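Local coordinates for suppressor protein MPT5 (Saccharomyces cerevisiae, PDB 5BZ1) that binds specific sequences in the 3'-untranslated regions of target mRNAs through its Pumilio repeats and so regulates their expression after transcription, at residues T74-T79 and T108-Q114; C245-K251 and V311-F317; L322-L326 and L368-T372. All blocks are in the same frame, centred on the assembly; numbering follows the deposited sequence.

Contact 1: T74-T79 and T108-Q114; sequences TAEQKT and TVDNEVQ
The flat amide of Gln114 has the aliphatic chain of Lys78 laid over one face, with Lys78 CG 3.7 Å from Gln114 OE1 and the two side chains crossing at about a right angle. On the amide's other face the backbone N of Asp110 donates to Gln114 OE1 at 2.7 Å, the donor standing 42° above the carbonyl plane. At the nitrogen end, Gln114 NE2 donates within its own amide plane to the anti lone pair of Asp110 OD2, so that two bonds to one residue fix the amide's rotation. The carboxylate in turn brings OD2 to 3.4 Å from Ala75 CA, beside the start of helix 75-85.

Lys78 leaves its backbone with CG anti to N (chi1 -179°) and bends at chi3, which carries its ammonium past the amide to the C-terminal end of helix 98-107. There NZ donates to Thr108 O at 2.7 Å and to Cys70 O; its bond to Thr108 OG1 is weak, and that hydroxyl is also hydrogen-bonded to Lys104 O. Water 1 links Lys78 NZ to Asp110 OD2, whose opposite charges lie 4.1 Å apart. Thr79 OG1 donates to Ala75 O and accepts from water 2.

Both helices begin with a cap on their own segment: Thr74 forms a capping box with Gln77, and Asn111 OD1 accepts from Gln114 N. The contact thus joins the starts of helices 75-85 and 112-121, in Pumilio repeats 2 and 3, while Gln77 hydrogen-bonds Asp43 on helix 38-49 and Val109 packs on Ile115 and Ile118 of helix 112-121.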
loop_
_atom_site.group_PDB
_atom_site.type_symbol
_atom_site.label_atom_id
_atom_site.label_comp_id
_atom_site.label_asym_id
_atom_site.label_seq_id
_atom_site.Cartn_x
_atom_site.Cartn_y
_atom_site.Cartn_z
ATOM N N THR A 74 -14.412 28.291 -13.489
ATOM C CA THR A 74 -13.279 29.191 -13.300
ATOM C C THR A 74 -12.616 28.836 -11.977
ATOM O O THR A 74 -13.205 28.130 -11.162
ATOM C CB THR A 74 -13.724 30.660 -13.231
ATOM O OG1 THR A 74 -14.553 30.853 -12.079
ATOM C CG2 THR A 74 -14.497 31.060 -14.488
ATOM N N ALA A 75 -11.399 29.328 -11.761
ATOM C CA ALA A 75 -10.706 29.098 -10.498
ATOM C C ALA A 75 -11.507 29.673 -9.334
ATOM O O ALA A 75 -11.602 29.053 -8.273
ATOM C CB ALA A 75 -9.321 29.700 -10.535
ATOM N N GLU A 76 -12.069 30.862 -9.537
ATOM C CA GLU A 76 -12.916 31.489 -8.527
ATOM C C GLU A 76 -14.118 30.611 -8.187
ATOM O O GLU A 76 -14.416 30.391 -7.012
ATOM C CB GLU A 76 -13.400 32.862 -8.998
ATOM C CG GLU A 76 -12.610 34.030 -8.435
ATOM C CD GLU A 76 -13.343 35.353 -8.577
ATOM O OE1 GLU A 76 -14.135 35.500 -9.534
ATOM O OE2 GLU A 76 -13.129 36.243 -7.726
ATOM N N GLN A 77 -14.802 30.119 -9.217
ATOM C CA GLN A 77 -15.975 29.270 -9.029
ATOM C C GLN A 77 -15.648 27.968 -8.294
ATOM O O GLN A 77 -16.412 27.527 -7.437
ATOM C CB GLN A 77 -16.653 28.970 -10.374
ATOM C CG GLN A 77 -17.479 30.130 -10.944
ATOM C CD GLN A 77 -17.889 29.904 -12.393
ATOM O OE1 GLN A 77 -17.250 29.143 -13.120
ATOM N NE2 GLN A 77 -18.960 30.570 -12.817
ATOM N N LYS A 78 -14.514 27.353 -8.622
ATOM C CA LYS A 78 -14.142 26.092 -7.981
ATOM C C LYS A 78 -13.713 26.294 -6.523
ATOM O O LYS A 78 -13.997 25.459 -5.661
ATOM C CB LYS A 78 -13.056 25.356 -8.776
ATOM C CG LYS A 78 -12.641 24.023 -8.155
ATOM C CD LYS A 78 -11.789 23.192 -9.106
ATOM C CE LYS A 78 -12.613 22.687 -10.276
ATOM N NZ LYS A 78 -11.752 22.308 -11.428
ATOM N N THR A 79 -13.043 27.410 -6.253
ATOM C CA THR A 79 -12.643 27.751 -4.891
ATOM C C THR A 79 -13.870 27.960 -3.996
ATOM O O THR A 79 -13.901 27.500 -2.850
ATOM C CB THR A 79 -11.739 28.998 -4.869
ATOM O OG1 THR A 79 -10.536 28.726 -5.600
ATOM C CG2 THR A 79 -11.375 29.377 -3.444
ATOM N N THR A 108 -9.079 17.826 -10.263
ATOM C CA THR A 108 -9.062 19.049 -11.064
ATOM C C THR A 108 -8.844 20.334 -10.262
ATOM O O THR A 108 -9.300 21.400 -10.678
ATOM C CB THR A 108 -10.367 19.207 -11.880
ATOM O OG1 THR A 108 -11.489 19.273 -10.991
ATOM C CG2 THR A 108 -10.548 18.038 -12.834
ATOM N N VAL A 109 -8.158 20.241 -9.123
ATOM C CA VAL A 109 -7.835 21.447 -8.352
ATOM C C VAL A 109 -6.966 22.401 -9.171
ATOM O O VAL A 109 -6.102 21.960 -9.933
ATOM C CB VAL A 109 -7.139 21.137 -7.009
ATOM C CG1 VAL A 109 -8.122 20.534 -6.020
ATOM C CG2 VAL A 109 -5.940 20.216 -7.219
ATOM N N ASP A 110 -7.204 23.701 -9.015
ATOM C CA ASP A 110 -6.506 24.711 -9.803
ATOM C C ASP A 110 -5.237 25.206 -9.123
ATOM O O ASP A 110 -4.269 25.580 -9.791
ATOM C CB ASP A 110 -7.421 25.911 -10.057
ATOM C CG ASP A 110 -8.633 25.558 -10.888
ATOM O OD1 ASP A 110 -8.456 25.041 -12.011
ATOM O OD2 ASP A 110 -9.764 25.793 -10.413
ATOM N N ASN A 111 -5.242 25.216 -7.793
ATOM C CA ASN A 111 -4.163 25.852 -7.045
ATOM C C ASN A 111 -4.033 25.351 -5.608
ATOM O O ASN A 111 -4.831 24.531 -5.141
ATOM C CB ASN A 111 -4.355 27.373 -7.050
ATOM C CG ASN A 111 -5.719 27.791 -6.518
ATOM O OD1 ASN A 111 -6.126 27.381 -5.429
ATOM N ND2 ASN A 111 -6.439 28.597 -7.294
ATOM N N GLU A 112 -3.032 25.885 -4.914
ATOM C CA GLU A 112 -2.706 25.500 -3.545
ATOM C C GLU A 112 -3.824 25.851 -2.562
ATOM O O GLU A 112 -4.085 25.103 -1.613
ATOM C CB GLU A 112 -1.412 26.200 -3.121
ATOM C CG GLU A 112 -0.837 25.737 -1.790
ATOM C CD GLU A 112 0.248 24.696 -1.961
ATOM O OE1 GLU A 112 0.395 24.182 -3.089
ATOM O OE2 GLU A 112 0.956 24.396 -0.976
ATOM N N VAL A 113 -4.467 26.994 -2.787
ATOM C CA VAL A 113 -5.569 27.440 -1.942
ATOM C C VAL A 113 -6.660 26.374 -1.854
ATOM O O VAL A 113 -7.126 26.039 -0.763
ATOM C CB VAL A 113 -6.167 28.764 -2.456
ATOM C CG1 VAL A 113 -7.429 29.125 -1.681
ATOM C CG2 VAL A 113 -5.137 29.882 -2.355
ATOM N N GLN A 114 -7.048 25.833 -3.005
ATOM C CA GLN A 114 -8.066 24.790 -3.063
ATOM C C GLN A 114 -7.614 23.511 -2.364
ATOM O O GLN A 114 -8.396 22.872 -1.663
ATOM C CB GLN A 114 -8.437 24.493 -4.517
ATOM C CG GLN A 114 -9.226 25.614 -5.201
ATOM C CD GLN A 114 -9.342 25.412 -6.701
ATOM O OE1 GLN A 114 -9.053 24.329 -7.213
ATOM N NE2 GLN A 114 -9.759 26.458 -7.415
HETATM O O HOH W 1 -11.484 24.975 -12.135
HETATM O O HOH W 2 -8.921 30.834 -6.347
#

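Contact 2: C245-K251 and V311-F317; sequences CQLSCLK and VLIRDNF. With nucleotides of chain B.
Phe317 lays one face of its ring on the backbone of Lys251, a CH-pi contact in which Lys251 CA sits 3.6 Å from the ring centroid and 9° off the normal. Cys249 O meets the ring edge in plane, as does C1' of G2 of chain B. Beyond the ring, Lys251 NZ donates to O2' of that nucleotide at 3.1 Å, its chain bending at chi3 and chi4 to get there.

Next to this patch, the carboxylate of Asp315 is set against Cys249, with Asp315 OD2 3.4 Å from Cys249 CB. Cys249 SG also rests 3.9 Å from Leu312 CD2, a methyl that reaches Ser248 CB as well.

What positions these groups lies a step further out. Asp315 OD2 accepts from Phe317 N at 2.8 Å and from Gly318 N, capping the turn into helix 318-326 and anchoring the backbone that carries the ring. Water 3 donates to both Cys249 O and Asp315 OD1.

No direct hydrogen bond joins the two segments of repeats 7 and 8; apolar packing and this water do so, and the polar grip falls on the RNA's ribose hydroxyl, consistent with a contribution to binding the RNA backbone rather than to reading a base.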
loop_
_atom_site.group_PDB
_atom_site.type_symbol
_atom_site.label_atom_id
_atom_site.label_comp_id
_atom_site.label_asym_id
_atom_site.label_seq_id
_atom_site.Cartn_x
_atom_site.Cartn_y
_atom_site.Cartn_z
ATOM N N CYS A 245 11.116 -20.558 13.221
ATOM C CA CYS A 245 10.642 -21.852 12.744
ATOM C C CYS A 245 9.117 -21.906 12.648
ATOM O O CYS A 245 8.569 -22.350 11.636
ATOM C CB CYS A 245 11.151 -22.986 13.631
ATOM S SG CYS A 245 10.479 -24.602 13.176
ATOM N N GLN A 246 8.435 -21.453 13.696
ATOM C CA GLN A 246 6.975 -21.455 13.690
ATOM C C GLN A 246 6.394 -20.542 12.611
ATOM O O GLN A 246 5.449 -20.924 11.918
ATOM C CB GLN A 246 6.413 -21.070 15.058
ATOM C CG GLN A 246 4.890 -21.146 15.128
ATOM C CD GLN A 246 4.342 -22.478 14.629
ATOM O OE1 GLN A 246 3.703 -22.546 13.575
ATOM N NE2 GLN A 246 4.593 -23.544 15.384
ATOM N N LEU A 247 6.957 -19.343 12.473
ATOM C CA LEU A 247 6.501 -18.389 11.460
ATOM C C LEU A 247 6.665 -18.970 10.055
ATOM O O LEU A 247 5.828 -18.750 9.181
ATOM C CB LEU A 247 7.257 -17.062 11.582
ATOM C CG LEU A 247 6.959 -16.210 12.818
ATOM C CD1 LEU A 247 7.962 -15.074 12.954
ATOM C CD2 LEU A 247 5.538 -15.661 12.780
ATOM N N SER A 248 7.743 -19.722 9.857
ATOM C CA SER A 248 7.998 -20.405 8.595
ATOM C C SER A 248 6.941 -21.466 8.290
ATOM O O SER A 248 6.745 -21.835 7.133
ATOM C CB SER A 248 9.382 -21.060 8.621
ATOM O OG SER A 248 10.405 -20.094 8.736
ATOM N N CYS A 249 6.272 -21.959 9.330
ATOM C CA CYS A 249 5.288 -23.025 9.171
ATOM C C CYS A 249 3.842 -22.527 9.159
ATOM O O CYS A 249 2.910 -23.318 9.310
ATOM C CB CYS A 249 5.461 -24.079 10.263
ATOM S SG CYS A 249 7.068 -24.909 10.218
ATOM N N LEU A 250 3.651 -21.227 8.967
ATOM C CA LEU A 250 2.299 -20.672 8.887
ATOM C C LEU A 250 2.007 -20.140 7.483
ATOM O O LEU A 250 2.913 -19.677 6.794
ATOM C CB LEU A 250 2.091 -19.593 9.951
ATOM C CG LEU A 250 2.201 -20.088 11.395
ATOM C CD1 LEU A 250 2.203 -18.929 12.379
ATOM C CD2 LEU A 250 1.071 -21.060 11.727
ATOM N N LYS A 251 0.744 -20.217 7.069
ATOM C CA LYS A 251 0.343 -19.890 5.700
ATOM C C LYS A 251 0.823 -18.522 5.211
ATOM O O LYS A 251 1.384 -18.403 4.119
ATOM C CB LYS A 251 -1.179 -19.961 5.570
ATOM C CG LYS A 251 -1.704 -19.771 4.147
ATOM C CD LYS A 251 -3.200 -19.496 4.156
ATOM C CE LYS A 251 -3.917 -20.171 2.994
ATOM N NZ LYS A 251 -3.420 -19.748 1.660
ATOM N N VAL A 311 11.325 -30.627 11.188
ATOM C CA VAL A 311 9.973 -30.071 11.174
ATOM C C VAL A 311 9.704 -29.339 9.862
ATOM O O VAL A 311 8.650 -29.510 9.246
ATOM C CB VAL A 311 9.750 -29.113 12.359
ATOM C CG1 VAL A 311 8.479 -28.293 12.175
ATOM C CG2 VAL A 311 9.695 -29.890 13.661
ATOM N N LEU A 312 10.674 -28.534 9.440
ATOM C CA LEU A 312 10.538 -27.684 8.260
ATOM C C LEU A 312 10.378 -28.467 6.951
ATOM O O LEU A 312 9.531 -28.131 6.123
ATOM C CB LEU A 312 11.730 -26.729 8.166
ATOM C CG LEU A 312 11.802 -25.640 9.238
ATOM C CD1 LEU A 312 13.181 -25.010 9.284
ATOM C CD2 LEU A 312 10.748 -24.570 8.982
ATOM N N ILE A 313 11.183 -29.510 6.768
ATOM C CA ILE A 313 11.154 -30.297 5.537
ATOM C C ILE A 313 9.824 -31.033 5.377
ATOM O O ILE A 313 9.453 -31.451 4.277
ATOM C CB ILE A 313 12.328 -31.308 5.496
ATOM C CG1 ILE A 313 12.612 -31.755 4.062
ATOM C CG2 ILE A 313 12.059 -32.511 6.405
ATOM C CD1 ILE A 313 13.754 -32.748 3.946
ATOM N N ARG A 314 9.108 -31.159 6.490
ATOM C CA ARG A 314 7.903 -31.970 6.579
ATOM C C ARG A 314 6.641 -31.104 6.569
ATOM O O ARG A 314 5.534 -31.598 6.339
ATOM C CB ARG A 314 7.960 -32.774 7.877
ATOM C CG ARG A 314 7.504 -34.210 7.778
ATOM C CD ARG A 314 7.951 -34.984 9.014
ATOM N NE ARG A 314 9.407 -35.041 9.128
ATOM C CZ ARG A 314 10.159 -36.002 8.598
ATOM N NH1 ARG A 314 9.594 -36.991 7.917
ATOM N NH2 ARG A 314 11.477 -35.977 8.748
ATOM N N ASP A 315 6.813 -29.810 6.817
ATOM C CA ASP A 315 5.674 -28.912 6.986
ATOM C C ASP A 315 5.116 -28.394 5.658
ATOM O O ASP A 315 5.872 -28.124 4.720
ATOM C CB ASP A 315 6.056 -27.745 7.895
ATOM C CG ASP A 315 4.880 -26.846 8.209
ATOM O OD1 ASP A 315 4.136 -27.155 9.163
ATOM O OD2 ASP A 315 4.702 -25.828 7.504
ATOM N N ASN A 316 3.792 -28.260 5.593
ATOM C CA ASN A 316 3.099 -27.816 4.385
ATOM C C ASN A 316 3.574 -26.463 3.860
ATOM O O ASN A 316 3.513 -26.199 2.657
ATOM C CB ASN A 316 1.586 -27.756 4.628
ATOM C CG ASN A 316 0.953 -29.128 4.747
ATOM O OD1 ASN A 316 1.410 -30.092 4.134
ATOM N ND2 ASN A 316 -0.112 -29.223 5.537
ATOM N N PHE A 317 4.029 -25.606 4.768
ATOM C CA PHE A 317 4.486 -24.278 4.396
ATOM C C PHE A 317 5.986 -24.115 4.618
ATOM O O PHE A 317 6.669 -23.465 3.824
ATOM C CB PHE A 317 3.706 -23.210 5.169
ATOM C CG PHE A 317 2.224 -23.248 4.918
ATOM C CD1 PHE A 317 1.722 -23.058 3.636
ATOM C CD2 PHE A 317 1.333 -23.476 5.960
ATOM C CE1 PHE A 317 0.353 -23.094 3.393
ATOM C CE2 PHE A 317 -0.036 -23.512 5.730
ATOM C CZ PHE A 317 -0.527 -23.321 4.444
ATOM P P G B 2 -0.675 -25.556 -4.004
ATOM O OP1 G B 2 -2.104 -25.355 -4.338
ATOM O OP2 G B 2 0.368 -25.350 -5.041
ATOM O "O5'" G B 2 -0.325 -24.612 -2.775
ATOM C "C5'" G B 2 -0.955 -24.792 -1.516
ATOM C "C4'" G B 2 -0.689 -23.619 -0.614
ATOM O "O4'" G B 2 0.724 -23.552 -0.308
ATOM C "C3'" G B 2 -1.002 -22.258 -1.207
ATOM O "O3'" G B 2 -2.380 -21.939 -1.142
ATOM C "C2'" G B 2 -0.110 -21.326 -0.395
ATOM O "O2'" G B 2 -0.699 -21.022 0.862
ATOM C "C1'" G B 2 1.121 -22.207 -0.159
ATOM N N9 G B 2 2.205 -21.924 -1.121
ATOM C C8 G B 2 2.270 -22.241 -2.459
ATOM N N7 G B 2 3.379 -21.833 -3.016
ATOM C C5 G B 2 4.087 -21.209 -1.997
ATOM C C6 G B 2 5.356 -20.572 -2.001
ATOM O O6 G B 2 6.145 -20.426 -2.938
ATOM N N1 G B 2 5.679 -20.082 -0.742
ATOM C C2 G B 2 4.882 -20.189 0.372
ATOM N N2 G B 2 5.362 -19.653 1.503
ATOM N N3 G B 2 3.699 -20.774 0.389
ATOM C C4 G B 2 3.367 -21.257 -0.822
ATOM P P U B 3 -2.996 -20.803 -2.102
ATOM O OP1 U B 3 -4.455 -20.734 -1.829
ATOM O OP2 U B 3 -2.545 -21.052 -3.497
ATOM O "O5'" U B 3 -2.307 -19.462 -1.581
ATOM C "C5'" U B 3 -2.630 -18.198 -2.137
ATOM C "C4'" U B 3 -3.033 -17.223 -1.061
ATOM O "O4'" U B 3 -1.972 -17.078 -0.083
ATOM C "C3'" U B 3 -3.316 -15.802 -1.516
ATOM O "O3'" U B 3 -4.610 -15.677 -2.077
ATOM C "C2'" U B 3 -3.126 -14.998 -0.233
ATOM O "O2'" U B 3 -4.288 -15.071 0.582
ATOM C "C1'" U B 3 -1.996 -15.775 0.459
ATOM N N1 U B 3 -0.671 -15.146 0.261
ATOM C C2 U B 3 -0.319 -14.130 1.137
ATOM O O2 U B 3 -1.048 -13.742 2.034
ATOM N N3 U B 3 0.917 -13.571 0.918
ATOM C C4 U B 3 1.817 -13.925 -0.067
ATOM O O4 U B 3 2.894 -13.324 -0.139
ATOM C C5 U B 3 1.381 -14.989 -0.928
ATOM C C6 U B 3 0.179 -15.557 -0.744
HETATM O O HOH W 3 1.546 -26.015 9.266
#

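Contact 3: L322-L326 and L368-T372. With nucleotides of chain B.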
loop_
_atom_site.group_PDB
_atom_site.type_symbol
_atom_site.label_atom_id
_atom_site.label_comp_id
_atom_site.label_asym_id
_atom_site.label_seq_id
_atom_site.Cartn_x
_atom_site.Cartn_y
_atom_site.Cartn_z
ATOM N N LEU A 322 12.430 -23.535 3.513
ATOM C CA LEU A 322 13.622 -24.379 3.472
ATOM C C LEU A 322 14.210 -24.427 2.065
ATOM O O LEU A 322 15.416 -24.239 1.884
ATOM C CB LEU A 322 13.301 -25.794 3.950
ATOM C CG LEU A 322 14.441 -26.811 3.845
ATOM C CD1 LEU A 322 15.599 -26.429 4.749
ATOM C CD2 LEU A 322 13.958 -28.218 4.172
ATOM N N GLN A 323 13.353 -24.678 1.077
ATOM C CA GLN A 323 13.774 -24.733 -0.321
ATOM C C GLN A 323 14.394 -23.419 -0.800
ATOM O O GLN A 323 15.343 -23.420 -1.584
ATOM C CB GLN A 323 12.598 -25.119 -1.224
ATOM C CG GLN A 323 12.216 -26.596 -1.168
ATOM C CD GLN A 323 11.116 -26.947 -2.147
ATOM O OE1 GLN A 323 11.302 -26.867 -3.363
ATOM N NE2 GLN A 323 9.957 -27.330 -1.622
ATOM N N THR A 324 13.850 -22.302 -0.329
ATOM C CA THR A 324 14.384 -20.992 -0.681
ATOM C C THR A 324 15.807 -20.823 -0.139
ATOM O O THR A 324 16.687 -20.307 -0.830
ATOM C CB THR A 324 13.474 -19.865 -0.168
ATOM O OG1 THR A 324 12.263 -19.849 -0.933
ATOM C CG2 THR A 324 14.163 -18.510 -0.284
ATOM N N LEU A 325 16.031 -21.282 1.089
ATOM C CA LEU A 325 17.350 -21.189 1.708
ATOM C C LEU A 325 18.351 -22.133 1.039
ATOM O O LEU A 325 19.550 -21.849 1.005
ATOM C CB LEU A 325 17.260 -21.491 3.209
ATOM C CG LEU A 325 18.533 -21.274 4.033
ATOM C CD1 LEU A 325 18.866 -19.793 4.112
ATOM C CD2 LEU A 325 18.407 -21.866 5.428
ATOM N N LEU A 326 17.853 -23.246 0.504
ATOM C CA LEU A 326 18.708 -24.286 -0.074
ATOM C C LEU A 326 19.053 -24.047 -1.545
ATOM O O LEU A 326 19.982 -24.659 -2.076
ATOM C CB LEU A 326 18.054 -25.666 0.077
ATOM C CG LEU A 326 17.956 -26.281 1.473
ATOM C CD1 LEU A 326 17.249 -27.625 1.435
ATOM C CD2 LEU A 326 19.332 -26.442 2.068
ATOM N N LEU A 368 23.931 -28.277 5.936
ATOM C CA LEU A 368 22.480 -28.341 5.811
ATOM C C LEU A 368 22.069 -29.215 4.626
ATOM O O LEU A 368 21.088 -29.957 4.699
ATOM C CB LEU A 368 21.885 -26.936 5.680
ATOM C CG LEU A 368 20.360 -26.847 5.582
ATOM C CD1 LEU A 368 19.724 -27.541 6.765
ATOM C CD2 LEU A 368 19.900 -25.402 5.511
ATOM N N ILE A 369 22.831 -29.131 3.539
ATOM C CA ILE A 369 22.571 -29.938 2.352
ATOM C C ILE A 369 22.678 -31.438 2.653
ATOM O O ILE A 369 21.808 -32.220 2.261
ATOM C CB ILE A 369 23.529 -29.568 1.195
ATOM C CG1 ILE A 369 23.172 -28.197 0.614
ATOM C CG2 ILE A 369 23.480 -30.616 0.096
ATOM C CD1 ILE A 369 21.797 -28.140 -0.023
ATOM N N VAL A 370 23.742 -31.838 3.347
ATOM C CA VAL A 370 23.948 -33.254 3.644
ATOM C C VAL A 370 22.900 -33.782 4.628
ATOM O O VAL A 370 22.440 -34.913 4.496
ATOM C CB VAL A 370 25.401 -33.574 4.114
ATOM C CG1 VAL A 370 26.418 -32.965 3.166
ATOM C CG2 VAL A 370 25.654 -33.086 5.531
ATOM N N LEU A 371 22.513 -32.959 5.600
ATOM C CA LEU A 371 21.469 -33.347 6.544
ATOM C C LEU A 371 20.131 -33.486 5.821
ATOM O O LEU A 371 19.338 -34.380 6.124
ATOM C CB LEU A 371 21.361 -32.341 7.692
ATOM C CG LEU A 371 22.501 -32.307 8.709
ATOM C CD1 LEU A 371 22.249 -31.253 9.776
ATOM C CD2 LEU A 371 22.677 -33.669 9.347
ATOM N N THR A 372 19.892 -32.602 4.857
ATOM C CA THR A 372 18.688 -32.667 4.036
ATOM C C THR A 372 18.653 -33.955 3.207
ATOM O O THR A 372 17.621 -34.625 3.133
ATOM C CB THR A 372 18.570 -31.441 3.108
ATOM O OG1 THR A 372 18.500 -30.245 3.898
ATOM C CG2 THR A 372 17.326 -31.536 2.250
ATOM O "O5'" U B 1 1.588 -28.882 -5.844
ATOM C "C5'" U B 1 0.638 -29.576 -5.048
ATOM C "C4'" U B 1 0.714 -29.152 -3.603
ATOM O "O4'" U B 1 1.933 -29.659 -3.002
ATOM C "C3'" U B 1 0.770 -27.653 -3.349
ATOM O "O3'" U B 1 -0.507 -27.041 -3.408
ATOM C "C2'" U B 1 1.433 -27.570 -1.977
ATOM O "O2'" U B 1 0.493 -27.810 -0.939
ATOM C "C1'" U B 1 2.407 -28.752 -2.031
ATOM N N1 U B 1 3.783 -28.339 -2.396
ATOM C C2 U B 1 4.633 -27.982 -1.359
ATOM O O2 U B 1 4.286 -27.993 -0.188
ATOM N N3 U B 1 5.898 -27.605 -1.741
ATOM C C4 U B 1 6.388 -27.549 -3.030
ATOM O O4 U B 1 7.555 -27.189 -3.206
ATOM C C5 U B 1 5.452 -27.938 -4.046
ATOM C C6 U B 1 4.210 -28.313 -3.709
#
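Apolar packing carries the contact, and Leu326 is at its middle. Its two methyls divide the work: Leu326 CD2 meets Leu368 CD2 at 3.6 Å and Ile369 CD1 at 3.7 Å, while CD1 turns to Thr372. Leu326 crosses Leu368 at about a right angle but slides past Ile369 in the opposite direction. With CG anti to the backbone N (chi1 -178°), Leu368 extends toward helix 318-326, and its CD2 also touches Leu325 CD2 at 3.8 Å. Leu322 reaches the same methyl more distantly. The short helical segments run with an angle of 132° between their directions and axes 11.8 Å apart at closest, a spacing bridged by these branched side chains.

Helix 318-326 belongs to Pumilio repeat 8, the last of the eight repeats, and helix 354-375 packs on it; helices 288-307 and 309-312 share in the same core through Phe305, Thr306 and Leu309. In the PUF fold such a helix offers its other side to the RNA, and Asn319, Tyr320 and Gln323 fit the family's asparagine-tyrosine-glutamine signature for uracil.

No hydrogen bond crosses between the two segments; the polar groups bond within their own helix, to the RNA or to other helices. Thr372 OG1 donates to Leu368 O at 2.7 Å, from the face of that carbonyl opposite to Thr372 N, so the oxygen is gripped twice. The threonine meets Leu326 tip to tip, its OG1 3.8 Å from Leu326 CD1. Glycine at Thr372 would probably open a gap beside Leu326 CD1 and leave Leu368 O with the backbone N as its remaining donor of the two. On the RNA side Gln323 NE2 donates to O4 of U1 of chain B at 2.9 Å with an N-H...O angle of 154°, while Gln323 OE1 accepts from Lys391 NZ of helix 385-398.

In the fold
Contact 1 stands apart, its centre 56 Å from that of contact 2 and 61 Å from that of contact 3, on the opposite side of the chain's centre; contacts 2 and 3 adjoin, with Ile313 packing on Leu322 and Thr372. Burial rises from the surface contact 1 through the partly buried contact 2 to the wholly buried contact 3, and the chemistry follows: charges, amides and waters first, then a mixture of ring, thiol and carboxylate, then packed leucine and isoleucine methyls. Contacts 1 and 2 each join successive repeats, whereas contact 3 ties repeat 8 to a later helix. The segments of contacts 2 and 3 touch RNA, while contact 1 lies about 13 Å from it at the nearest atoms.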